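Local coordinates for protein geranyl diphosphate synthase small subunit (Antirrhinum majus, PDB 3QKC) that probably pairs with a larger prenyltransferase subunit so that together they make geranyl diphosphate from isopentenyl and dimethylallyl diphosphates, at residues Ala11-Asp16 with Leu52-Cys57; Ala43-Ser48 with Ala80-Glu85; Ser48-Cys53 with Ala73-His78. All blocks are in the same frame, centred on the assembly; numbering follows the deposited sequence.

Contact 1 (Ala11-Asp16 with Leu52-Cys57)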
ATOM      1  N   ALA A  11      16.586   2.437 -22.216  1.00 45.10           N
ATOM      2  CA  ALA A  11      16.911   1.046 -21.901  1.00 45.34           C
ATOM      3  C   ALA A  11      17.877   0.888 -20.717  1.00 45.59           C
ATOM      4  O   ALA A  11      17.700  -0.008 -19.897  1.00 45.57           O
ATOM      5  CB  ALA A  11      17.454   0.317 -23.138  1.00 46.89           C
ATOM      6  N   THR A  12      18.901   1.734 -20.639  1.00 45.86           N
ATOM      7  CA  THR A  12      19.830   1.696 -19.507  1.00 45.88           C
ATOM      8  C   THR A  12      19.112   1.986 -18.177  1.00 43.99           C
ATOM      9  O   THR A  12      19.285   1.259 -17.193  1.00 43.83           O
ATOM     10  CB  THR A  12      21.015   2.648 -19.714  1.00 47.22           C
ATOM     11  OG1 THR A  12      21.577   2.422 -21.010  1.00 48.98           O
ATOM     12  CG2 THR A  12      22.103   2.410 -18.659  1.00 48.67           C
ATOM     13  N   ILE A  13      18.284   3.029 -18.170  1.00 42.45           N
ATOM     14  CA  ILE A  13      17.423   3.318 -17.036  1.00 40.66           C
ATOM     15  C   ILE A  13      16.610   2.100 -16.643  1.00 39.81           C
ATOM     16  O   ILE A  13      16.598   1.693 -15.482  1.00 39.19           O
ATOM     17  CB  ILE A  13      16.510   4.516 -17.317  1.00 39.57           C
ATOM     18  CG1 ILE A  13      17.371   5.780 -17.438  1.00 41.23           C
ATOM     19  CG2 ILE A  13      15.472   4.652 -16.201  1.00 39.00           C
ATOM     20  CD1 ILE A  13      16.626   7.073 -17.722  1.00 40.11           C
ATOM     21  N   GLU A  14      15.960   1.495 -17.631  1.00 40.45           N
ATOM     22  CA  GLU A  14      15.131   0.333 -17.386  1.00 40.89           C
ATOM     23  C   GLU A  14      15.906  -0.889 -16.934  1.00 41.89           C
ATOM     24  O   GLU A  14      15.388  -1.684 -16.146  1.00 42.14           O
ATOM     25  CB  GLU A  14      14.249   0.033 -18.588  1.00 41.53           C
ATOM     26  CG  GLU A  14      13.053   0.961 -18.591  1.00 43.22           C
ATOM     27  CD  GLU A  14      12.183   0.829 -19.821  1.00 40.66           C
ATOM     28  OE1 GLU A  14      12.456  -0.036 -20.694  1.00 44.27           O
ATOM     29  OE2 GLU A  14      11.204   1.605 -19.888  1.00 42.71           O
ATOM     30  N   SER A  15      17.143  -1.015 -17.398  1.00 43.00           N
ATOM     31  CA  SER A  15      18.043  -2.061 -16.926  1.00 44.46           C
ATOM     32  C   SER A  15      18.453  -1.822 -15.471  1.00 44.52           C
ATOM     33  O   SER A  15      18.486  -2.759 -14.674  1.00 44.53           O
ATOM     34  CB  SER A  15      19.271  -2.173 -17.846  1.00 46.63           C
ATOM     35  OG  SER A  15      20.277  -3.016 -17.288  1.00 48.72           O
ATOM     36  N   ASP A  16      18.741  -0.567 -15.119  1.00 44.85           N
ATOM     37  CA  ASP A  16      19.112  -0.224 -13.746  1.00 45.87           C
ATOM     38  C   ASP A  16      17.950  -0.469 -12.779  1.00 44.75           C
ATOM     39  O   ASP A  16      18.143  -0.975 -11.670  1.00 45.25           O
ATOM     40  CB  ASP A  16      19.579   1.231 -13.639  1.00 46.99           C
ATOM     41  CG  ASP A  16      20.939   1.464 -14.266  1.00 47.89           C
ATOM     42  OD1 ASP A  16      21.809   0.574 -14.201  1.00 50.34           O
ATOM     43  OD2 ASP A  16      21.153   2.557 -14.816  1.00 49.02           O
ATOM     44  N   LEU A  52      10.529   7.733 -16.535  1.00 34.73           N
ATOM     45  CA  LEU A  52      10.338   9.179 -16.347  1.00 35.31           C
ATOM     46  C   LEU A  52      10.784   9.620 -14.941  1.00 36.02           C
ATOM     47  O   LEU A  52      11.384  10.683 -14.772  1.00 36.66           O
ATOM     48  CB  LEU A  52       8.892   9.590 -16.614  1.00 34.97           C
ATOM     49  CG  LEU A  52       8.493  11.060 -16.466  1.00 39.11           C
ATOM     50  CD1 LEU A  52       9.395  11.970 -17.318  1.00 36.82           C
ATOM     51  CD2 LEU A  52       7.014  11.282 -16.802  1.00 35.54           C
ATOM     52  N   CYS A  53      10.487   8.793 -13.940  1.00 35.84           N
ATOM     53  CA  CYS A  53      10.936   9.062 -12.582  1.00 36.35           C
ATOM     54  C   CYS A  53      12.425   9.318 -12.506  1.00 37.50           C
ATOM     55  O   CYS A  53      12.847  10.334 -11.965  1.00 38.72           O
ATOM     56  CB  CYS A  53      10.575   7.917 -11.649  1.00 35.94           C
ATOM     57  SG  CYS A  53      11.015   8.321  -9.936  1.00 34.61           S
ATOM     58  N   VAL A  54      13.221   8.411 -13.064  1.00 37.41           N
ATOM     59  CA  VAL A  54      14.672   8.583 -13.059  1.00 38.46           C
ATOM     60  C   VAL A  54      15.110   9.818 -13.861  1.00 39.93           C
ATOM     61  O   VAL A  54      15.953  10.616 -13.392  1.00 40.88           O
ATOM     62  CB  VAL A  54      15.411   7.324 -13.540  1.00 38.42           C
ATOM     63  CG1 VAL A  54      16.921   7.575 -13.617  1.00 36.11           C
ATOM     64  CG2 VAL A  54      15.130   6.140 -12.597  1.00 33.98           C
ATOM     65  N   ALA A  55      14.518   9.982 -15.046  1.00 39.54           N
ATOM     66  CA  ALA A  55      14.897  11.055 -15.959  1.00 40.69           C
ATOM     67  C   ALA A  55      14.540  12.426 -15.405  1.00 41.58           C
ATOM     68  O   ALA A  55      15.275  13.400 -15.630  1.00 43.29           O
ATOM     69  CB  ALA A  55      14.264  10.855 -17.310  1.00 40.46           C
ATOM     70  N   ALA A  56      13.422  12.494 -14.681  1.00 40.54           N
ATOM     71  CA  ALA A  56      12.982  13.736 -14.049  1.00 41.02           C
ATOM     72  C   ALA A  56      13.969  14.146 -12.962  1.00 42.55           C
ATOM     73  O   ALA A  56      14.306  15.321 -12.840  1.00 44.00           O
ATOM     74  CB  ALA A  56      11.562  13.597 -13.479  1.00 39.18           C
ATOM     75  N   CYS A  57      14.442  13.158 -12.203  1.00 42.77           N
ATOM     76  CA  CYS A  57      15.434  13.353 -11.149  1.00 44.50           C
ATOM     77  C   CYS A  57      16.761  13.872 -11.691  1.00 46.68           C
ATOM     78  O   CYS A  57      17.354  14.784 -11.120  1.00 48.33           O
ATOM     79  CB  CYS A  57      15.650  12.053 -10.369  1.00 43.67           C
ATOM     80  SG  CYS A  57      16.740  12.236  -8.949  1.00 48.20           S
TER

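Contact 2 (Ala43-Ser48 with Ala80-Glu85)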
ATOM      1  N   ALA A  43       7.572 -10.416 -15.280  1.00 39.78           N
ATOM      2  CA  ALA A  43       6.803 -10.830 -16.465  1.00 41.12           C
ATOM      3  C   ALA A  43       5.907  -9.692 -16.968  1.00 40.43           C
ATOM      4  O   ALA A  43       5.465  -9.701 -18.116  1.00 41.58           O
ATOM      5  CB  ALA A  43       5.954 -12.063 -16.168  1.00 41.55           C
ATOM      6  N   ALA A  44       5.615  -8.728 -16.104  1.00 38.74           N
ATOM      7  CA  ALA A  44       4.655  -7.684 -16.453  1.00 37.98           C
ATOM      8  C   ALA A  44       5.220  -6.733 -17.517  1.00 38.77           C
ATOM      9  O   ALA A  44       6.418  -6.464 -17.516  1.00 38.56           O
ATOM     10  CB  ALA A  44       4.277  -6.919 -15.226  1.00 36.45           C
ATOM     11  N   PRO A  45       4.357  -6.214 -18.422  1.00 39.78           N
ATOM     12  CA  PRO A  45       4.825  -5.141 -19.321  1.00 40.46           C
ATOM     13  C   PRO A  45       5.372  -3.973 -18.500  1.00 40.08           C
ATOM     14  O   PRO A  45       4.889  -3.712 -17.399  1.00 39.40           O
ATOM     15  CB  PRO A  45       3.556  -4.715 -20.073  1.00 40.16           C
ATOM     16  CG  PRO A  45       2.609  -5.896 -19.943  1.00 41.86           C
ATOM     17  CD  PRO A  45       2.924  -6.509 -18.605  1.00 40.11           C
ATOM     18  N   ARG A  46       6.403  -3.314 -19.006  1.00 41.01           N
ATOM     19  CA  ARG A  46       6.987  -2.182 -18.294  1.00 41.49           C
ATOM     20  C   ARG A  46       6.089  -0.957 -18.512  1.00 39.13           C
ATOM     21  O   ARG A  46       5.227  -0.975 -19.384  1.00 38.68           O
ATOM     22  CB  ARG A  46       8.444  -1.941 -18.747  1.00 44.25           C
ATOM     23  CG  ARG A  46       8.611  -1.313 -20.126  1.00 49.80           C
ATOM     24  CD  ARG A  46       9.681  -2.063 -20.952  1.00 46.79           C
ATOM     25  NE  ARG A  46      10.114  -1.400 -22.189  1.00 52.08           N
ATOM     26  CZ  ARG A  46       9.317  -0.981 -23.173  1.00 48.16           C
ATOM     27  NH1 ARG A  46       7.991  -1.095 -23.075  1.00 51.94           N
ATOM     28  NH2 ARG A  46       9.853  -0.403 -24.251  1.00 53.37           N
ATOM     29  N   THR A  47       6.247   0.068 -17.684  1.00 37.27           N
ATOM     30  CA  THR A  47       5.613   1.347 -17.965  1.00 35.86           C
ATOM     31  C   THR A  47       6.689   2.399 -18.049  1.00 35.30           C
ATOM     32  O   THR A  47       7.620   2.393 -17.238  1.00 35.06           O
ATOM     33  CB  THR A  47       4.569   1.778 -16.916  1.00 35.20           C
ATOM     34  OG1 THR A  47       4.273   3.170 -17.110  1.00 31.17           O
ATOM     35  CG2 THR A  47       5.091   1.575 -15.472  1.00 30.60           C
ATOM     36  N   SER A  48       6.547   3.295 -19.027  1.00 34.65           N
ATOM     37  CA  SER A  48       7.466   4.416 -19.212  1.00 34.56           C
ATOM     38  C   SER A  48       7.461   5.415 -18.043  1.00 33.46           C
ATOM     39  O   SER A  48       8.368   6.247 -17.941  1.00 33.75           O
ATOM     40  CB  SER A  48       7.161   5.142 -20.522  1.00 35.66           C
ATOM     41  OG  SER A  48       5.825   5.594 -20.546  1.00 35.06           O
ATOM     42  N   ALA A  80       1.117  -4.139  -9.559  1.00 25.46           N
ATOM     43  CA  ALA A  80      -0.022  -4.481  -8.717  1.00 25.95           C
ATOM     44  C   ALA A  80      -1.366  -4.218  -9.431  1.00 27.09           C
ATOM     45  O   ALA A  80      -2.238  -5.095  -9.452  1.00 28.11           O
ATOM     46  CB  ALA A  80       0.048  -3.808  -7.356  1.00 24.93           C
ATOM     47  N   ALA A  81      -1.514  -3.037 -10.018  1.00 26.86           N
ATOM     48  CA  ALA A  81      -2.693  -2.693 -10.834  1.00 27.80           C
ATOM     49  C   ALA A  81      -2.925  -3.684 -11.996  1.00 28.90           C
ATOM     50  O   ALA A  81      -4.039  -4.204 -12.169  1.00 29.65           O
ATOM     51  CB  ALA A  81      -2.538  -1.272 -11.385  1.00 27.31           C
ATOM     52  N   TYR A  82      -1.868  -3.941 -12.777  1.00 28.62           N
ATOM     53  CA  TYR A  82      -1.935  -4.848 -13.924  1.00 29.87           C
ATOM     54  C   TYR A  82      -2.416  -6.239 -13.508  1.00 30.01           C
ATOM     55  O   TYR A  82      -3.307  -6.806 -14.128  1.00 30.25           O
ATOM     56  CB  TYR A  82      -0.558  -4.930 -14.609  1.00 31.23           C
ATOM     57  CG  TYR A  82      -0.498  -5.780 -15.861  1.00 34.37           C
ATOM     58  CD1 TYR A  82      -0.917  -5.278 -17.101  1.00 33.12           C
ATOM     59  CD2 TYR A  82      -0.007  -7.078 -15.810  1.00 33.22           C
ATOM     60  CE1 TYR A  82      -0.855  -6.052 -18.250  1.00 36.22           C
ATOM     61  CE2 TYR A  82       0.047  -7.875 -16.952  1.00 36.38           C
ATOM     62  CZ  TYR A  82      -0.372  -7.343 -18.170  1.00 35.07           C
ATOM     63  OH  TYR A  82      -0.305  -8.122 -19.293  1.00 38.42           O
ATOM     64  N   THR A  83      -1.808  -6.779 -12.455  1.00 30.31           N
ATOM     65  CA  THR A  83      -2.177  -8.088 -11.908  1.00 31.30           C
ATOM     66  C   THR A  83      -3.648  -8.140 -11.502  1.00 31.80           C
ATOM     67  O   THR A  83      -4.370  -9.090 -11.834  1.00 32.81           O
ATOM     68  CB  THR A  83      -1.340  -8.410 -10.671  1.00 30.62           C
ATOM     69  OG1 THR A  83       0.048  -8.248 -10.984  1.00 31.87           O
ATOM     70  CG2 THR A  83      -1.607  -9.804 -10.174  1.00 32.88           C
ATOM     71  N   HIS A  84      -4.088  -7.136 -10.762  1.00 30.82           N
ATOM     72  CA  HIS A  84      -5.472  -7.127 -10.305  1.00 31.10           C
ATOM     73  C   HIS A  84      -6.498  -6.902 -11.411  1.00 32.09           C
ATOM     74  O   HIS A  84      -7.606  -7.423 -11.328  1.00 33.15           O
ATOM     75  CB  HIS A  84      -5.646  -6.150  -9.158  1.00 29.34           C
ATOM     76  CG  HIS A  84      -5.196  -6.703  -7.847  1.00 28.92           C
ATOM     77  ND1 HIS A  84      -5.395  -6.051  -6.657  1.00 28.55           N
ATOM     78  CD2 HIS A  84      -4.587  -7.874  -7.538  1.00 29.34           C
ATOM     79  CE1 HIS A  84      -4.917  -6.782  -5.667  1.00 28.64           C
ATOM     80  NE2 HIS A  84      -4.416  -7.893  -6.175  1.00 29.01           N
ATOM     81  N   GLU A  85      -6.110  -6.151 -12.436  1.00 32.33           N
ATOM     82  CA  GLU A  85      -6.938  -5.901 -13.601  1.00 34.38           C
ATOM     83  C   GLU A  85      -7.150  -7.145 -14.452  1.00 35.43           C
ATOM     84  O   GLU A  85      -8.164  -7.263 -15.123  1.00 35.87           O
ATOM     85  CB  GLU A  85      -6.300  -4.830 -14.485  1.00 35.15           C
ATOM     86  CG  GLU A  85      -6.744  -3.399 -14.179  1.00 41.32           C
ATOM     87  CD  GLU A  85      -5.726  -2.362 -14.661  1.00 34.25           C
ATOM     88  OE1 GLU A  85      -5.467  -1.406 -13.924  1.00 40.03           O
ATOM     89  OE2 GLU A  85      -5.159  -2.514 -15.763  1.00 41.05           O
TER

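Contact 3 (Ser48-Cys53 with Ala73-His78)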
ATOM      1  N   SER A  48       6.547   3.295 -19.027  1.00 34.65           N
ATOM      2  CA  SER A  48       7.466   4.416 -19.212  1.00 34.56           C
ATOM      3  C   SER A  48       7.461   5.415 -18.043  1.00 33.46           C
ATOM      4  O   SER A  48       8.368   6.247 -17.941  1.00 33.75           O
ATOM      5  CB  SER A  48       7.161   5.142 -20.522  1.00 35.66           C
ATOM      6  OG  SER A  48       5.825   5.594 -20.546  1.00 35.06           O
ATOM      7  N   ALA A  49       6.440   5.322 -17.181  1.00 32.13           N
ATOM      8  CA  ALA A  49       6.355   6.103 -15.929  1.00 31.66           C
ATOM      9  C   ALA A  49       7.539   5.866 -15.004  1.00 31.37           C
ATOM     10  O   ALA A  49       7.994   6.788 -14.351  1.00 32.55           O
ATOM     11  CB  ALA A  49       5.023   5.827 -15.179  1.00 30.21           C
ATOM     12  N   SER A  50       8.039   4.635 -14.967  1.00 30.95           N
ATOM     13  CA  SER A  50       9.250   4.294 -14.207  1.00 30.67           C
ATOM     14  C   SER A  50      10.512   4.976 -14.718  1.00 31.92           C
ATOM     15  O   SER A  50      11.315   5.479 -13.923  1.00 32.86           O
ATOM     16  CB  SER A  50       9.468   2.781 -14.173  1.00 29.92           C
ATOM     17  OG  SER A  50       8.343   2.149 -13.640  1.00 31.49           O
ATOM     18  N   ALA A  51      10.716   4.980 -16.029  1.00 32.50           N
ATOM     19  CA  ALA A  51      11.884   5.689 -16.575  1.00 33.75           C
ATOM     20  C   ALA A  51      11.750   7.201 -16.413  1.00 34.58           C
ATOM     21  O   ALA A  51      12.745   7.886 -16.191  1.00 35.47           O
ATOM     22  CB  ALA A  51      12.123   5.330 -18.030  1.00 34.03           C
ATOM     23  N   LEU A  52      10.529   7.733 -16.535  1.00 34.73           N
ATOM     24  CA  LEU A  52      10.338   9.179 -16.347  1.00 35.31           C
ATOM     25  C   LEU A  52      10.784   9.620 -14.941  1.00 36.02           C
ATOM     26  O   LEU A  52      11.384  10.683 -14.772  1.00 36.66           O
ATOM     27  CB  LEU A  52       8.892   9.590 -16.614  1.00 34.97           C
ATOM     28  CG  LEU A  52       8.493  11.060 -16.466  1.00 39.11           C
ATOM     29  CD1 LEU A  52       9.395  11.970 -17.318  1.00 36.82           C
ATOM     30  CD2 LEU A  52       7.014  11.282 -16.802  1.00 35.54           C
ATOM     31  N   CYS A  53      10.487   8.793 -13.940  1.00 35.84           N
ATOM     32  CA  CYS A  53      10.936   9.062 -12.582  1.00 36.35           C
ATOM     33  C   CYS A  53      12.425   9.318 -12.506  1.00 37.50           C
ATOM     34  O   CYS A  53      12.847  10.334 -11.965  1.00 38.72           O
ATOM     35  CB  CYS A  53      10.575   7.917 -11.649  1.00 35.94           C
ATOM     36  SG  CYS A  53      11.015   8.321  -9.936  1.00 34.61           S
ATOM     37  N   ALA A  73       9.369   1.488  -7.146  1.00 29.39           N
ATOM     38  CA  ALA A  73       8.046   1.528  -6.527  1.00 28.91           C
ATOM     39  C   ALA A  73       6.970   1.847  -7.576  1.00 28.10           C
ATOM     40  O   ALA A  73       5.893   1.237  -7.579  1.00 26.88           O
ATOM     41  CB  ALA A  73       8.017   2.530  -5.362  1.00 29.33           C
ATOM     42  N   VAL A  74       7.285   2.760  -8.497  1.00 28.65           N
ATOM     43  CA  VAL A  74       6.334   3.123  -9.557  1.00 28.03           C
ATOM     44  C   VAL A  74       6.012   1.882 -10.394  1.00 27.86           C
ATOM     45  O   VAL A  74       4.837   1.592 -10.672  1.00 27.61           O
ATOM     46  CB  VAL A  74       6.863   4.279 -10.432  1.00 28.58           C
ATOM     47  CG1 VAL A  74       6.022   4.431 -11.704  1.00 26.76           C
ATOM     48  CG2 VAL A  74       6.896   5.581  -9.631  1.00 27.08           C
ATOM     49  N   HIS A  75       7.062   1.150 -10.773  1.00 28.20           N
ATOM     50  CA  HIS A  75       6.919  -0.067 -11.542  1.00 27.97           C
ATOM     51  C   HIS A  75       6.035  -1.049 -10.800  1.00 26.38           C
ATOM     52  O   HIS A  75       5.137  -1.617 -11.387  1.00 26.45           O
ATOM     53  CB  HIS A  75       8.280  -0.705 -11.861  1.00 30.09           C
ATOM     54  CG  HIS A  75       8.175  -2.066 -12.482  1.00 30.69           C
ATOM     55  ND1 HIS A  75       7.767  -2.267 -13.785  1.00 30.99           N
ATOM     56  CD2 HIS A  75       8.405  -3.299 -11.973  1.00 31.14           C
ATOM     57  CE1 HIS A  75       7.761  -3.560 -14.056  1.00 31.51           C
ATOM     58  NE2 HIS A  75       8.147  -4.209 -12.971  1.00 31.73           N
ATOM     59  N   LEU A  76       6.273  -1.217  -9.506  1.00 25.43           N
ATOM     60  CA  LEU A  76       5.483  -2.132  -8.665  1.00 24.67           C
ATOM     61  C   LEU A  76       4.014  -1.730  -8.512  1.00 24.79           C
ATOM     62  O   LEU A  76       3.126  -2.602  -8.542  1.00 24.65           O
ATOM     63  CB  LEU A  76       6.146  -2.317  -7.286  1.00 24.28           C
ATOM     64  CG  LEU A  76       7.474  -3.128  -7.300  1.00 28.79           C
ATOM     65  CD1 LEU A  76       8.287  -2.844  -6.047  1.00 25.46           C
ATOM     66  CD2 LEU A  76       7.249  -4.641  -7.443  1.00 25.46           C
ATOM     67  N   MET A  77       3.728  -0.429  -8.375  1.00 24.84           N
ATOM     68  CA  MET A  77       2.317  -0.013  -8.298  1.00 25.57           C
ATOM     69  C   MET A  77       1.634  -0.471  -9.564  1.00 26.43           C
ATOM     70  O   MET A  77       0.528  -1.010  -9.520  1.00 27.46           O
ATOM     71  CB  MET A  77       2.128   1.508  -8.139  1.00 25.34           C
ATOM     72  CG  MET A  77       2.632   2.114  -6.836  1.00 28.31           C
ATOM     73  SD  MET A  77       2.037   1.357  -5.308  1.00 25.51           S
ATOM     74  CE  MET A  77       3.507   0.364  -4.945  1.00 28.74           C
ATOM     75  N   HIS A  78       2.307  -0.230 -10.689  1.00 26.00           N
ATOM     76  CA  HIS A  78       1.830  -0.619 -12.006  1.00 26.23           C
ATOM     77  C   HIS A  78       1.604  -2.121 -12.114  1.00 26.48           C
ATOM     78  O   HIS A  78       0.581  -2.553 -12.675  1.00 27.36           O
ATOM     79  CB  HIS A  78       2.814  -0.134 -13.081  1.00 26.45           C
ATOM     80  CG  HIS A  78       2.745  -0.887 -14.386  1.00 27.30           C
ATOM     81  ND1 HIS A  78       1.768  -0.662 -15.333  1.00 27.54           N
ATOM     82  CD2 HIS A  78       3.591  -1.798 -14.931  1.00 27.59           C
ATOM     83  CE1 HIS A  78       1.987  -1.433 -16.384  1.00 28.30           C
ATOM     84  NE2 HIS A  78       3.094  -2.125 -16.167  1.00 28.45           N
TER
HETATM   85  O   HOH W   1       7.928  -0.183 -15.447  1.00 25.55           O

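Contact 1 (Ala11-Asp16 with Leu52-Cys57)
Ile13 of helix 5-24 reaches Val54 of helix 48-59, one of the helix-to-helix contacts from which the all-alpha isoprenoid synthase fold is built. The two CA atoms lie 7.1 Å apart, close enough for branched side chains to slide past each other in opposite directions. Following helix 48-59 along its sequence shows how one helix divides its faces among several neighbours. Leu52 turns from helix 5-24 and packs instead on Phe256 and on helices 169-195 and 199-219. Cys53 follows, touching Ala70 and Ala71 of helix 68-85 and Cys190 of helix 169-195. Val54 carries the contact. Its CB sits 3.8 Å from Ile13 CG2, and its CG2 is 3.9 Å from that same methyl, while its CG1 takes the other arm of the isoleucine, with Ile13 CD1 at 4.1 Å. Ala55 adds a looser touch beside it, and further along Cys57 leans on Ala67. Arg64 lies against both Ile13 and Val54 and forms a salt bridge with Asp16, so a charged side chain borders the apolar patch. No hydrogen bond joins the two segments; the contact rests on van der Waals packing of buried apolar groups. With chi1 at -67° Ile13 points CG2 away from its own backbone N, and the extended chi2 of 180° carries CD1 outward until it stands 4.5 Å from Ala55 CB.

Contact 2 (Ala43-Ser48 with Ala80-Glu85)
Pro45 lies over one face of the Tyr82 ring, a CH-pi contact between a loop and the last turn of a helix. Its CD is 3.7 Å from the centroid of the Tyr82 ring and 23° off the ring normal. The carbon is displaced toward the phenol end, where Pro45 CD meets Tyr82 CZ at 3.4 Å; the neighbouring Pro45 CG stands 3.7 Å from Tyr82 OH. The tyrosine side chain is stretched away from its helix, CG anti to the backbone N (chi1 -177°), and the ring plane is turned by a chi2 of 81°, which presents a face to the proline. The two side chains cross at about a right angle. Ala44 contributes a slighter touch, its CB 4.3 Å from Tyr82 CD2. Ala44 is also where the chain leaves the helical conformation, and Pro45 continues in an extended one. An alanine in place of Tyr82 would remove the aromatic face and is likely to leave the Pro45 ring without its main partner here, opening a gap between loop and helix. A turn earlier on the same helix, His78 NE2 probably hydrogen-bonds to Pro45 O, a polar tie beside the CH-pi contact. In relatives that are active alone, the first aspartate-rich motif begins about where helix 68-85 ends, so Glu85 and Asn86 probably stand in for two of its aspartates. The contact lies at the surface, joining the linker between helices 34-43 and 48-59 to the C-terminal end of helix 68-85, with Ile99 also against Tyr82 and helix 105-126 packed on Ala80 and Thr83.

Contact 3 (Ser48-Cys53 with Ala73-His78)
Val74 CG1 fits against the start of helix 48-59, 3.9 Å from Ala49 CB and 3.8 Å from Ser50 OG. Standing anti to the backbone N (chi1 167°), this methyl reaches across to the neighbouring helix. Ser50 OG also comes within 3.4 Å of His75 CB, but its approach to His75 N has too poor an angle for a hydrogen bond. The polar link is made by water: one molecule lies 3.0 Å from Ser50 OG and 2.7 Å from His75 ND1, joining hydroxyl and imidazole where they do not bond directly. A second shell settles both groups. His75 NE2 hydrogen-bonds to Thr41 O, so both ring nitrogens are engaged, which probably holds the ring in its rotation, while Ser50 OG has a weak bond to Ala71 O. Ala49 and Ser50 are the small residues at the interface of this antiparallel pair, whose axes approach to 8.5 Å at an angle of 164° between their directions. These consecutive helices form a helical hairpin in the all-alpha core. Helix 169-195 covers Ala49, helix 134-148 packs on Val74 through Leu144, and helix 5-24 touches Ser50 with Ile17 and His75 with Leu21.

Contacts 1 and 3 are buried and share helix 48-59, whose residues Leu52 and Cys53 lie in a segment of each; Ile13 CG2 also packs on Ala51 CA, so the two merge into one core, with centres about 9 Å apart. Contact 2 is a surface contact on helix 68-85, the helix that contact 3 also uses. Chemistry follows place: contact 1 is purely aliphatic, contact 3 combines small apolar groups with a bridging water, and contact 2 sets a proline on an aromatic face. Thr47 packs on His78 between contacts 2 and 3, while a Glu14–Arg46 salt bridge ties contact 1 to contact 2, whose centres are about 17 Å apart.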